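Local structure of amidase, hydantoinase/carbamoylase family (Burkholderia ambifaria, 5TP4) at residues Phe353-Glu358 with Thr405-Asn410. The protein probably hydrolyses the carbamoyl group from N-carbamoyl-L-amino acids, as a zinc-dependent amidase of the peptidase M20 family. Residues are numbered along the deposited sequence; the frame is centred on the assembly and turned at random.
Sequences FGYTNE and TNVLLN
Phe353 and Tyr355, where helix 340-353 gives way to strand 357-362, reach Asn406, Val407 and Asn410 of helix 398-416, in the metallopeptidase-type fold of the M20 family. Gly354, with positive phi, ends helix 340-353 in a Schellman motif, and the chain passes through Tyr355 into a strand that runs parallel to 212-229. The contact thus packs a helix-to-strand turn against the last long helix, away from the zinc site.

One hydrogen bond joins the segments: Asn406 ND2 donates to Tyr355 OH at 2.9 Å, nearly straight at 164°. With Asn406 CG anti to its carbonyl carbon (chi1 -74°), the amide is directed to the hydroxyl, whose oxygen lies close to the amide plane; that plane is turned only 15° from the phenol ring. The other end of this amide is also held, since Asn406 OD1 accepts from the backbone N of Ile15, fixing the rotation of the group within a buried setting.

Apolar contacts flank this bond. Asn406 CB, pointing toward the turn from the helix backbone, lies over one face of the Phe353 ring, toward its rim, in a CH-pi contact 4.3 Å from the centroid. The CB of Phe353 in turn sits over the centre of the Tyr355 ring, while Val407 CG2 meets that ring at its edge, 3.7 Å from Tyr355 CD2. Ile212 touches both Tyr355 and Val407, tying the turn and helix to strand 212-229.

At the edge of the Phe353 ring stands the amide of Asn410, its plane steeply inclined to the ring and its OD1 hydrogen-bonded to NE2 of His7, a residue of the N-terminal histidine tag. Asn410 ND2, 3.4 Å from Phe353 CE2, bonds back to Asn406 O at 3.0 Å; that carbonyl also accepts from Asn410 N, the two donors arriving from opposite faces of its plane.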
loop_
_atom_site.group_PDB
_atom_site.type_symbol
_atom_site.label_atom_id
_atom_site.label_comp_id
_atom_site.label_asym_id
_atom_site.label_seq_id
_atom_site.Cartn_x
_atom_site.Cartn_y
_atom_site.Cartn_z
ATOM N N PHE B 353 -29.253 39.901 2.215
ATOM C CA PHE B 353 -28.898 40.042 0.809
ATOM C C PHE B 353 -29.656 39.075 -0.093
ATOM O O PHE B 353 -29.616 39.215 -1.335
ATOM C CB PHE B 353 -27.394 39.804 0.641
ATOM C CG PHE B 353 -26.554 41.008 0.892
ATOM C CD1 PHE B 353 -26.399 41.961 -0.091
ATOM C CD2 PHE B 353 -25.905 41.178 2.103
ATOM C CE1 PHE B 353 -25.607 43.072 0.130
ATOM C CE2 PHE B 353 -25.108 42.292 2.340
ATOM C CZ PHE B 353 -24.959 43.252 1.349
ATOM N N GLY B 354 -30.366 38.104 0.480
ATOM C CA GLY B 354 -31.025 37.137 -0.372
ATOM C C GLY B 354 -30.073 36.138 -1.000
ATOM O O GLY B 354 -30.445 35.478 -1.969
ATOM N N TYR B 355 -28.856 36.006 -0.467
ATOM C CA TYR B 355 -27.917 35.026 -1.007
ATOM C C TYR B 355 -28.309 33.620 -0.581
ATOM O O TYR B 355 -28.790 33.414 0.538
ATOM C CB TYR B 355 -26.508 35.316 -0.524
ATOM C CG TYR B 355 -25.936 36.640 -0.929
ATOM C CD1 TYR B 355 -26.317 37.280 -2.119
ATOM C CD2 TYR B 355 -24.972 37.246 -0.126
ATOM C CE1 TYR B 355 -25.731 38.500 -2.476
ATOM C CE2 TYR B 355 -24.390 38.463 -0.475
ATOM C CZ TYR B 355 -24.782 39.085 -1.638
ATOM O OH TYR B 355 -24.198 40.290 -1.973
ATOM N N THR B 356 -28.157 32.649 -1.495
ATOM C CA THR B 356 -28.384 31.266 -1.091
ATOM C C THR B 356 -27.369 30.893 -0.019
ATOM O O THR B 356 -26.232 31.363 -0.025
ATOM C CB THR B 356 -28.298 30.321 -2.301
ATOM O OG1 THR B 356 -27.011 30.432 -2.917
ATOM C CG2 THR B 356 -29.318 30.735 -3.307
ATOM N N ASN B 357 -27.811 30.095 0.945
ATOM C CA ASN B 357 -26.991 29.865 2.125
ATOM C C ASN B 357 -27.329 28.509 2.724
ATOM O O ASN B 357 -28.467 28.041 2.641
ATOM C CB ASN B 357 -27.186 30.992 3.170
ATOM C CG ASN B 357 -28.611 31.064 3.696
ATOM O OD1 ASN B 357 -28.937 30.416 4.685
ATOM N ND2 ASN B 357 -29.475 31.841 3.027
ATOM N N GLU B 358 -26.337 27.892 3.366
ATOM C CA GLU B 358 -26.620 26.685 4.133
ATOM C C GLU B 358 -25.609 26.549 5.258
ATOM O O GLU B 358 -24.463 27.002 5.154
ATOM C CB GLU B 358 -26.619 25.419 3.266
ATOM C CG GLU B 358 -25.276 24.973 2.706
ATOM C CD GLU B 358 -25.428 23.817 1.691
ATOM O OE1 GLU B 358 -25.492 22.642 2.123
ATOM O OE2 GLU B 358 -25.506 24.083 0.470
ATOM N N THR B 405 -17.721 38.381 0.783
ATOM C CA THR B 405 -17.182 39.545 1.478
ATOM C C THR B 405 -18.284 40.527 1.881
ATOM O O THR B 405 -18.169 41.179 2.928
ATOM C CB THR B 405 -16.121 40.217 0.624
ATOM O OG1 THR B 405 -15.220 39.211 0.155
ATOM C CG2 THR B 405 -15.295 41.238 1.422
ATOM N N ASN B 406 -19.347 40.648 1.086
ATOM C CA ASN B 406 -20.518 41.408 1.534
ATOM C C ASN B 406 -21.075 40.845 2.833
ATOM O O ASN B 406 -21.477 41.603 3.728
ATOM C CB ASN B 406 -21.602 41.417 0.465
ATOM C CG ASN B 406 -21.252 42.325 -0.696
ATOM O OD1 ASN B 406 -20.426 43.241 -0.563
ATOM N ND2 ASN B 406 -21.909 42.103 -1.837
ATOM N N VAL B 407 -21.117 39.512 2.952
ATOM C CA VAL B 407 -21.605 38.899 4.188
ATOM C C VAL B 407 -20.631 39.167 5.325
ATOM O O VAL B 407 -21.037 39.538 6.438
ATOM C CB VAL B 407 -21.834 37.390 3.984
ATOM C CG1 VAL B 407 -22.034 36.694 5.344
ATOM C CG2 VAL B 407 -23.069 37.171 3.089
ATOM N N LEU B 408 -19.330 38.992 5.069
ATOM C CA LEU B 408 -18.325 39.274 6.092
ATOM C C LEU B 408 -18.440 40.707 6.575
ATOM O O LEU B 408 -18.435 40.980 7.781
ATOM C CB LEU B 408 -16.927 39.025 5.531
ATOM C CG LEU B 408 -15.750 39.329 6.492
ATOM C CD1 LEU B 408 -15.800 38.302 7.661
ATOM C CD2 LEU B 408 -14.428 39.258 5.746
ATOM N N LEU B 409 -18.556 41.639 5.633
ATOM C CA LEU B 409 -18.630 43.052 5.979
ATOM C C LEU B 409 -19.792 43.323 6.908
ATOM O O LEU B 409 -19.665 44.077 7.881
ATOM C CB LEU B 409 -18.798 43.874 4.695
ATOM C CG LEU B 409 -19.256 45.323 4.827
ATOM C CD1 LEU B 409 -18.140 46.195 5.456
ATOM C CD2 LEU B 409 -19.619 45.853 3.423
ATOM N N ASN B 410 -20.962 42.773 6.584
ATOM C CA ASN B 410 -22.136 43.170 7.338
ATOM C C ASN B 410 -22.236 42.417 8.655
ATOM O O ASN B 410 -22.791 42.956 9.620
ATOM C CB ASN B 410 -23.393 42.995 6.486
ATOM C CG ASN B 410 -23.591 44.158 5.546
ATOM O OD1 ASN B 410 -24.205 45.151 5.921
ATOM N ND2 ASN B 410 -23.002 44.077 4.326
#